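Local atomic coordinates of acetylornithine aminotransferase (Aquifex aeolicus, PDB entry 2EH6), a protein that catalyses the pyridoxal-phosphate-dependent transfer of an amino group from N(2)-acetyl-L-ornithine to 2-oxoglutarate, a step of arginine biosynthesis. Residues G185-E189 with V314-G318; L42-K48 with V283-V288; K104-Y109 with E257-T263. All coordinates share one frame; numbering follows the deposited sequence.

Interaction 1. Residues G185-E189 with V314-G318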
loop_
_atom_site.group_PDB
_atom_site.type_symbol
_atom_site.label_atom_id
_atom_site.label_comp_id
_atom_site.label_asym_id
_atom_site.label_seq_id
_atom_site.Cartn_x
_atom_site.Cartn_y
_atom_site.Cartn_z
ATOM N N GLY A 185 -15.432 -1.316 -13.712
ATOM C CA GLY A 185 -15.787 -1.136 -15.110
ATOM C C GLY A 185 -17.257 -1.276 -15.458
ATOM O O GLY A 185 -17.626 -1.170 -16.626
ATOM N N GLY A 186 -18.100 -1.524 -14.459
ATOM C CA GLY A 186 -19.523 -1.656 -14.717
ATOM C C GLY A 186 -20.101 -3.026 -14.416
ATOM O O GLY A 186 -21.142 -3.396 -14.962
ATOM N N VAL A 187 -19.439 -3.774 -13.537
ATOM C CA VAL A 187 -19.879 -5.117 -13.170
ATOM C C VAL A 187 -20.055 -5.932 -14.447
ATOM O O VAL A 187 -21.124 -6.478 -14.705
ATOM C CB VAL A 187 -21.222 -5.094 -12.390
ATOM C CG1 VAL A 187 -21.538 -6.490 -11.843
ATOM C CG2 VAL A 187 -21.154 -4.083 -11.251
ATOM N N ASN A 188 -18.994 -5.994 -15.248
ATOM C CA ASN A 188 -19.006 -6.737 -16.503
ATOM C C ASN A 188 -18.591 -8.176 -16.247
ATOM O O ASN A 188 -17.538 -8.434 -15.665
ATOM C CB ASN A 188 -18.058 -6.086 -17.507
ATOM C CG ASN A 188 -18.364 -4.614 -17.718
ATOM O OD1 ASN A 188 -19.521 -4.230 -17.874
ATOM N ND2 ASN A 188 -17.325 -3.784 -17.730
ATOM N N GLU A 189 -19.423 -9.110 -16.687
ATOM C CA GLU A 189 -19.167 -10.529 -16.483
ATOM C C GLU A 189 -18.474 -11.240 -17.640
ATOM O O GLU A 189 -18.911 -11.152 -18.786
ATOM C CB GLU A 189 -20.484 -11.250 -16.196
ATOM C CG GLU A 189 -21.126 -10.883 -14.880
ATOM C CD GLU A 189 -22.512 -11.482 -14.733
ATOM O OE1 GLU A 189 -23.484 -10.865 -15.217
ATOM O OE2 GLU A 189 -22.624 -12.580 -14.143
ATOM N N VAL A 314 -29.858 -6.405 -14.999
ATOM C CA VAL A 314 -29.192 -6.772 -13.755
ATOM C C VAL A 314 -27.962 -7.618 -14.068
ATOM O O VAL A 314 -28.041 -8.598 -14.807
ATOM C CB VAL A 314 -30.142 -7.558 -12.837
ATOM C CG1 VAL A 314 -29.465 -7.861 -11.513
ATOM C CG2 VAL A 314 -31.416 -6.760 -12.622
ATOM N N LYS A 315 -26.828 -7.228 -13.497
ATOM C CA LYS A 315 -25.565 -7.916 -13.741
ATOM C C LYS A 315 -24.918 -8.340 -12.434
ATOM O O LYS A 315 -25.288 -7.856 -11.362
ATOM C CB LYS A 315 -24.619 -6.976 -14.489
ATOM C CG LYS A 315 -25.258 -6.291 -15.694
ATOM C CD LYS A 315 -24.473 -5.064 -16.149
ATOM C CE LYS A 315 -23.108 -5.425 -16.706
ATOM N NZ LYS A 315 -22.397 -4.219 -17.224
ATOM N N GLY A 316 -23.956 -9.250 -12.523
ATOM C CA GLY A 316 -23.262 -9.688 -11.328
ATOM C C GLY A 316 -23.589 -11.077 -10.822
ATOM O O GLY A 316 -24.414 -11.792 -11.387
ATOM N N ARG A 317 -22.935 -11.447 -9.729
ATOM C CA ARG A 317 -23.115 -12.752 -9.121
ATOM C C ARG A 317 -22.944 -12.600 -7.610
ATOM O O ARG A 317 -22.166 -11.761 -7.154
ATOM C CB ARG A 317 -22.064 -13.705 -9.691
ATOM C CG ARG A 317 -22.155 -15.136 -9.225
ATOM C CD ARG A 317 -20.934 -15.907 -9.714
ATOM N NE ARG A 317 -20.883 -16.048 -11.167
ATOM C CZ ARG A 317 -21.497 -17.013 -11.849
ATOM N NH1 ARG A 317 -22.214 -17.932 -11.212
ATOM N NH2 ARG A 317 -21.388 -17.064 -13.170
ATOM N N GLY A 318 -23.668 -13.409 -6.840
ATOM C CA GLY A 318 -23.571 -13.335 -5.390
ATOM C C GLY A 318 -23.983 -11.969 -4.871
ATOM O O GLY A 318 -25.103 -11.521 -5.128
HETATM O O HOH W 1 -20.366 -14.682 -13.454
#
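Lys315 leaves its strand with CG beside its own backbone N (chi1 -48°) and then turns at chi3 (67°), a bend that carries its ammonium group over the loop ahead of Asn188. There NZ donates to Gly186 O at 2.7 Å and to Asn188 OD1 at 2.9 Å. Asn188 CG is likewise turned beside its backbone N, and the two side chains run side by side in the same direction; NZ lies somewhat out of both carbonyl planes. Lys315 CE passes 3.0 Å from Val187 O, a buried carbonyl oxygen with no hydrogen-bonding partner in the model. With a leucine in place of Lys315, Gly186 O and Asn188 OD1 would probably lose the donor they share, leaving the loop less firmly tied to the strand.

The loop contains a G1 beta bulge, in which Val187 and Asn188 both face Gln182 within the small hairpin of strands 181-182 and 188-189. This hairpin docks on strand 313-317, within this chain an outermost strand of the sheet that also includes strand 12-18. Val187 CG1 rests 3.7 Å from Gly316 CA; a CB on Gly316 would sit tightly against that methyl and, at these backbone angles, be jammed against Lys315 O. Farther along, Glu189 spans the gap, and Gly316 N donates to Glu189 OE1 at 3.2 Å in a nearly straight bond (166°) that meets the carboxylate from above its plane. Glu189 OE2 receives a hydrogen bond from a water that accepts one from Arg317 NH2 at 2.6 Å and lies in the guanidinium plane.

Interaction 2. Residues L42-K48 with V283-V288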
loop_
_atom_site.group_PDB
_atom_site.type_symbol
_atom_site.label_atom_id
_atom_site.label_comp_id
_atom_site.label_asym_id
_atom_site.label_seq_id
_atom_site.Cartn_x
_atom_site.Cartn_y
_atom_site.Cartn_z
ATOM N N LEU A 42 -17.501 -7.812 6.682
ATOM C CA LEU A 42 -18.297 -8.201 7.850
ATOM C C LEU A 42 -19.032 -7.013 8.482
ATOM O O LEU A 42 -19.426 -7.064 9.653
ATOM C CB LEU A 42 -17.406 -8.861 8.906
ATOM C CG LEU A 42 -16.576 -10.063 8.438
ATOM C CD1 LEU A 42 -15.757 -10.604 9.601
ATOM C CD2 LEU A 42 -17.490 -11.147 7.887
ATOM N N GLY A 43 -19.224 -5.953 7.708
ATOM C CA GLY A 43 -19.902 -4.779 8.233
ATOM C C GLY A 43 -19.019 -4.035 9.219
ATOM O O GLY A 43 -17.801 -4.220 9.231
ATOM N N HIS A 44 -19.631 -3.204 10.059
ATOM C CA HIS A 44 -18.892 -2.420 11.039
ATOM C C HIS A 44 -19.078 -2.938 12.457
ATOM O O HIS A 44 -20.115 -3.514 12.794
ATOM C CB HIS A 44 -19.351 -0.962 10.974
ATOM C CG HIS A 44 -19.214 -0.350 9.615
ATOM N ND1 HIS A 44 -18.037 0.206 9.163
ATOM C CD2 HIS A 44 -20.100 -0.233 8.600
ATOM C CE1 HIS A 44 -18.205 0.640 7.927
ATOM N NE2 HIS A 44 -19.448 0.385 7.561
ATOM N N ALA A 45 -18.064 -2.723 13.286
ATOM C CA ALA A 45 -18.106 -3.138 14.679
ATOM C C ALA A 45 -18.473 -4.608 14.843
ATOM O O ALA A 45 -19.142 -4.985 15.808
ATOM C CB ALA A 45 -19.099 -2.262 15.454
ATOM N N TYR A 46 -18.044 -5.436 13.898
ATOM C CA TYR A 46 -18.319 -6.863 13.973
ATOM C C TYR A 46 -17.620 -7.367 15.237
ATOM O O TYR A 46 -16.397 -7.331 15.330
ATOM C CB TYR A 46 -17.756 -7.567 12.738
ATOM C CG TYR A 46 -18.206 -8.998 12.599
ATOM C CD1 TYR A 46 -19.507 -9.302 12.206
ATOM C CD2 TYR A 46 -17.326 -10.053 12.850
ATOM C CE1 TYR A 46 -19.925 -10.620 12.061
ATOM C CE2 TYR A 46 -17.734 -11.376 12.707
ATOM C CZ TYR A 46 -19.032 -11.649 12.311
ATOM O OH TYR A 46 -19.431 -12.951 12.145
ATOM N N PRO A 47 -18.394 -7.847 16.227
ATOM C CA PRO A 47 -17.865 -8.354 17.499
ATOM C C PRO A 47 -16.562 -9.157 17.458
ATOM O O PRO A 47 -15.576 -8.783 18.091
ATOM C CB PRO A 47 -19.035 -9.170 18.053
ATOM C CG PRO A 47 -20.213 -8.383 17.592
ATOM C CD PRO A 47 -19.852 -8.067 16.149
ATOM N N LYS A 48 -16.550 -10.260 16.720
ATOM C CA LYS A 48 -15.350 -11.084 16.661
ATOM C C LYS A 48 -14.150 -10.307 16.124
ATOM O O LYS A 48 -13.035 -10.445 16.630
ATOM C CB LYS A 48 -15.594 -12.324 15.802
ATOM C CG LYS A 48 -14.445 -13.319 15.824
ATOM C CD LYS A 48 -14.748 -14.534 14.955
ATOM C CE LYS A 48 -13.636 -15.570 15.029
ATOM N NZ LYS A 48 -13.987 -16.802 14.263
ATOM N N VAL A 283 -9.623 -13.524 10.971
ATOM C CA VAL A 283 -11.003 -13.494 11.429
ATOM C C VAL A 283 -11.952 -13.497 10.236
ATOM O O VAL A 283 -12.916 -14.263 10.192
ATOM C CB VAL A 283 -11.285 -12.239 12.291
ATOM C CG1 VAL A 283 -12.766 -12.153 12.601
ATOM C CG2 VAL A 283 -10.483 -12.294 13.586
ATOM N N VAL A 284 -11.675 -12.640 9.263
ATOM C CA VAL A 284 -12.513 -12.541 8.075
ATOM C C VAL A 284 -12.585 -13.852 7.294
ATOM O O VAL A 284 -13.663 -14.294 6.898
ATOM C CB VAL A 284 -12.006 -11.426 7.139
ATOM C CG1 VAL A 284 -12.764 -11.464 5.818
ATOM C CG2 VAL A 284 -12.181 -10.070 7.813
ATOM N N VAL A 285 -11.441 -14.479 7.067
ATOM C CA VAL A 285 -11.440 -15.727 6.319
ATOM C C VAL A 285 -12.271 -16.814 7.001
ATOM O O VAL A 285 -13.032 -17.515 6.336
ATOM C CB VAL A 285 -10.002 -16.218 6.070
ATOM C CG1 VAL A 285 -10.023 -17.621 5.475
ATOM C CG2 VAL A 285 -9.303 -15.252 5.099
ATOM N N ASP A 286 -12.146 -16.947 8.317
ATOM C CA ASP A 286 -12.923 -17.955 9.032
ATOM C C ASP A 286 -14.413 -17.642 8.976
ATOM O O ASP A 286 -15.235 -18.526 8.721
ATOM C CB ASP A 286 -12.487 -18.053 10.497
ATOM C CG ASP A 286 -11.119 -18.680 10.659
ATOM O OD1 ASP A 286 -10.658 -19.355 9.713
ATOM O OD2 ASP A 286 -10.512 -18.511 11.739
ATOM N N GLU A 287 -14.764 -16.381 9.212
ATOM C CA GLU A 287 -16.167 -15.981 9.191
ATOM C C GLU A 287 -16.784 -16.060 7.806
ATOM O O GLU A 287 -17.918 -16.509 7.649
ATOM C CB GLU A 287 -16.321 -14.560 9.740
ATOM C CG GLU A 287 -15.913 -14.426 11.198
ATOM C CD GLU A 287 -16.732 -15.325 12.106
ATOM O OE1 GLU A 287 -17.967 -15.159 12.140
ATOM O OE2 GLU A 287 -16.144 -16.196 12.780
ATOM N N VAL A 288 -16.038 -15.620 6.800
ATOM C CA VAL A 288 -16.534 -15.625 5.430
ATOM C C VAL A 288 -16.844 -17.016 4.890
ATOM O O VAL A 288 -17.856 -17.208 4.226
ATOM C CB VAL A 288 -15.531 -14.929 4.478
ATOM C CG1 VAL A 288 -15.874 -15.246 3.027
ATOM C CG2 VAL A 288 -15.574 -13.422 4.703
#
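Leu42 reaches helix 275-308 with its two methyl groups. Its CG lies beside the backbone N (chi1 -55°), which directs CD1 into the corner between two residues three apart on the helix: it is 4.0 Å from Val284 CG2 and 4.0 Å from Glu287 CB, across which the leucine runs at about a right angle. CD2 extends the apolar patch more loosely toward Val288 CG2. The chain then swings away from the helix, and His44 and Ala45 pack against His62 and Glu58 of the second subunit.

Tyr46 brings it back. Leu42 CB sits over one face of its ring, displaced from the centre, while the phenol tip donates to Glu287 OE1 at 2.6 Å. That oxygen lies beside the ring, close to its plane, although ring and carboxylate are turned 48° against each other.

Tyr46 is also the N-cap residue of helix 47-59, so the contact anchors the start of one helix to the flank of the long helix 275-308. In this class-III aminotransferase the cofactor site is some way off: the side chain of Val284 is about 10 Å from that of Lys241, the lysine to which pyridoxal phosphate attaches, though not in this structure.

Lys48, in the first turn of helix 47-59, stretches out fully, with CG anti to the backbone N (chi1 -173°). Its CG slides past Val283 CG1 at 3.8 Å, the two side chains heading in opposite directions, and NZ ends in a salt bridge with Glu287 OE2 at 2.7 Å. The Glu287 carboxylate, on a chain bent at chi2, is thus held through both oxygens, each approached on its anti side, which probably restricts its rotation and steadies its negative charge.

Interaction 3. Residues K104-Y109 with E257-T263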
loop_
_atom_site.group_PDB
_atom_site.type_symbol
_atom_site.label_atom_id
_atom_site.label_comp_id
_atom_site.label_asym_id
_atom_site.label_seq_id
_atom_site.Cartn_x
_atom_site.Cartn_y
_atom_site.Cartn_z
ATOM N N LYS A 104 5.360 -8.419 -11.358
ATOM C CA LYS A 104 6.781 -8.635 -11.134
ATOM C C LYS A 104 7.115 -10.122 -11.091
ATOM O O LYS A 104 8.081 -10.568 -11.722
ATOM C CB LYS A 104 7.227 -7.965 -9.831
ATOM C CG LYS A 104 7.119 -6.451 -9.863
ATOM C CD LYS A 104 7.655 -5.802 -8.589
ATOM C CE LYS A 104 9.154 -5.996 -8.438
ATOM N NZ LYS A 104 9.686 -5.348 -7.202
ATOM N N LEU A 105 6.312 -10.890 -10.360
ATOM C CA LEU A 105 6.536 -12.333 -10.236
ATOM C C LEU A 105 6.456 -13.037 -11.591
ATOM O O LEU A 105 7.255 -13.928 -11.884
ATOM C CB LEU A 105 5.508 -12.955 -9.281
ATOM C CG LEU A 105 5.586 -14.476 -9.081
ATOM C CD1 LEU A 105 6.904 -14.861 -8.435
ATOM C CD2 LEU A 105 4.431 -14.928 -8.203
ATOM N N ALA A 106 5.489 -12.636 -12.408
ATOM C CA ALA A 106 5.298 -13.228 -13.723
ATOM C C ALA A 106 6.495 -12.963 -14.633
ATOM O O ALA A 106 6.946 -13.861 -15.345
ATOM C CB ALA A 106 4.033 -12.683 -14.357
ATOM N N ARG A 107 6.999 -11.731 -14.621
ATOM C CA ARG A 107 8.153 -11.391 -15.447
ATOM C C ARG A 107 9.400 -12.129 -14.990
ATOM O O ARG A 107 10.115 -12.708 -15.810
ATOM C CB ARG A 107 8.414 -9.881 -15.440
ATOM C CG ARG A 107 7.543 -9.123 -16.422
ATOM C CD ARG A 107 7.960 -7.676 -16.578
ATOM N NE ARG A 107 7.193 -7.035 -17.647
ATOM C CZ ARG A 107 7.243 -5.739 -17.938
ATOM N NH1 ARG A 107 8.029 -4.925 -17.240
ATOM N NH2 ARG A 107 6.498 -5.254 -18.924
ATOM N N LYS A 108 9.664 -12.125 -13.686
ATOM C CA LYS A 108 10.845 -12.808 -13.180
ATOM C C LYS A 108 10.747 -14.315 -13.402
ATOM O O LYS A 108 11.756 -14.982 -13.653
ATOM C CB LYS A 108 11.060 -12.512 -11.696
ATOM C CG LYS A 108 12.351 -13.101 -11.172
ATOM C CD LYS A 108 12.777 -12.492 -9.861
ATOM C CE LYS A 108 14.106 -13.072 -9.414
ATOM N NZ LYS A 108 14.018 -14.557 -9.245
ATOM N N TYR A 109 9.530 -14.843 -13.328
ATOM C CA TYR A 109 9.300 -16.268 -13.534
ATOM C C TYR A 109 9.921 -16.732 -14.854
ATOM O O TYR A 109 10.700 -17.690 -14.883
ATOM C CB TYR A 109 7.801 -16.557 -13.559
ATOM C CG TYR A 109 7.456 -17.978 -13.938
ATOM C CD1 TYR A 109 7.779 -19.042 -13.101
ATOM C CD2 TYR A 109 6.799 -18.259 -15.136
ATOM C CE1 TYR A 109 7.450 -20.354 -13.441
ATOM C CE2 TYR A 109 6.467 -19.568 -15.489
ATOM C CZ TYR A 109 6.795 -20.607 -14.636
ATOM O OH TYR A 109 6.467 -21.901 -14.978
ATOM N N GLU A 257 5.210 -23.600 -8.332
ATOM C CA GLU A 257 6.229 -23.391 -9.352
ATOM C C GLU A 257 6.511 -21.937 -9.697
ATOM O O GLU A 257 7.661 -21.564 -9.920
ATOM C CB GLU A 257 5.869 -24.143 -10.631
ATOM C CG GLU A 257 6.870 -23.896 -11.741
ATOM C CD GLU A 257 6.510 -24.599 -13.018
ATOM O OE1 GLU A 257 5.302 -24.707 -13.318
ATOM O OE2 GLU A 257 7.439 -25.029 -13.731
ATOM N N VAL A 258 5.473 -21.115 -9.758
ATOM C CA VAL A 258 5.681 -19.711 -10.080
ATOM C C VAL A 258 6.244 -18.986 -8.855
ATOM O O VAL A 258 7.186 -18.200 -8.965
ATOM C CB VAL A 258 4.363 -19.047 -10.537
ATOM C CG1 VAL A 258 4.601 -17.581 -10.872
ATOM C CG2 VAL A 258 3.817 -19.776 -11.758
ATOM N N ALA A 259 5.680 -19.280 -7.687
ATOM C CA ALA A 259 6.109 -18.657 -6.440
ATOM C C ALA A 259 7.609 -18.771 -6.199
ATOM O O ALA A 259 8.207 -17.921 -5.534
ATOM C CB ALA A 259 5.350 -19.269 -5.268
ATOM N N GLN A 260 8.213 -19.823 -6.741
ATOM C CA GLN A 260 9.643 -20.050 -6.576
ATOM C C GLN A 260 10.479 -18.850 -6.987
ATOM O O GLN A 260 11.506 -18.570 -6.375
ATOM C CB GLN A 260 10.090 -21.271 -7.395
ATOM C CG GLN A 260 9.430 -22.587 -7.005
ATOM C CD GLN A 260 9.690 -22.970 -5.559
ATOM O OE1 GLN A 260 10.840 -23.126 -5.143
ATOM N NE2 GLN A 260 8.616 -23.125 -4.782
ATOM N N SER A 261 10.038 -18.144 -8.023
ATOM C CA SER A 261 10.766 -16.991 -8.541
ATOM C C SER A 261 10.928 -15.808 -7.596
ATOM O O SER A 261 11.779 -14.951 -7.821
ATOM C CB SER A 261 10.136 -16.515 -9.847
ATOM O OG SER A 261 10.363 -17.460 -10.880
ATOM N N PHE A 262 10.109 -15.729 -6.557
ATOM C CA PHE A 262 10.272 -14.635 -5.614
ATOM C C PHE A 262 11.335 -15.096 -4.630
ATOM O O PHE A 262 11.039 -15.638 -3.567
ATOM C CB PHE A 262 8.953 -14.315 -4.908
ATOM C CG PHE A 262 8.328 -13.012 -5.349
ATOM C CD1 PHE A 262 8.731 -12.388 -6.528
ATOM C CD2 PHE A 262 7.312 -12.424 -4.596
ATOM C CE1 PHE A 262 8.134 -11.201 -6.955
ATOM C CE2 PHE A 262 6.706 -11.236 -5.014
ATOM C CZ PHE A 262 7.115 -10.623 -6.193
ATOM N N THR A 263 12.586 -14.886 -5.024
ATOM C CA THR A 263 13.745 -15.270 -4.237
ATOM C C THR A 263 14.138 -14.160 -3.266
ATOM O O THR A 263 13.673 -13.026 -3.385
ATOM C CB THR A 263 14.936 -15.588 -5.163
ATOM O OG1 THR A 263 15.178 -14.475 -6.034
ATOM C CG2 THR A 263 14.640 -16.825 -6.000
#
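Tyr109 and Val258 meet face on: Val258 CG2 stands over the phenol ring, 4.2 Å from its centroid and 16° off the normal, a CH-pi contact somewhat off centre. The ring's CD1 comes within 3.7 Å of Val258 CA, and its hydroxyl end lies near the carboxylate of Glu257, whose plane is 80° from that of the ring; that carboxylate is engaged by Arg255 in a salt bridge.

The other branch of Val258 faces Leu105. With CG anti to the backbone N (chi1 178°), Leu105 pushes obliquely between Val258 and Phe262, its CG 3.7 Å from Val258 CG1 and its CD1 3.6 Å from Phe262 CD1. Leu105 CB lies over one face of the Phe262 ring.

Val258 and the type I beta turn from Ala259 to Phe262 receive the leucine, at the end of a short helix that begins at Glu256. Helix 95-112 is thereby packed against the chain just after strand 250-255 of the mixed sheet bounded by strands 87-92 and 154-157, the central sheet of the large domain in this fold-type I enzyme. Lys104 and Arg107 reach the second subunit.

Lys108 fastens the turn from the side. Bending only at its last torsion, it donates from NZ to Ser261 O at 2.7 Å, along one of the carbonyl's in-plane lone pairs, and weakly to Thr263 OG1. Asp112 ties the pair together, forming a salt bridge with Lys108 and accepting from the hydroxyl of Ser261.

From the N terminus, the chain first meets residues 42-48, then 104-109 and then 185-189, and it answers them in the order 257-263, 283-288 and 314-318. Interaction 3 closes first and is nested inside the larger loop closed by interaction 2; interaction 1 opens within both loops and closes beyond them, so it crosses each. Interaction 3 ties helix 95-112 to the short helix and turn just after strand 250-255, interaction 2 joins the start of helix 47-59 to helix 275-308, and interaction 1 couples a small hairpin to strand 313-317, which follows that helix. The centres lie 25 to 32 Å apart, and interactions 2 and 3 both touch the second subunit.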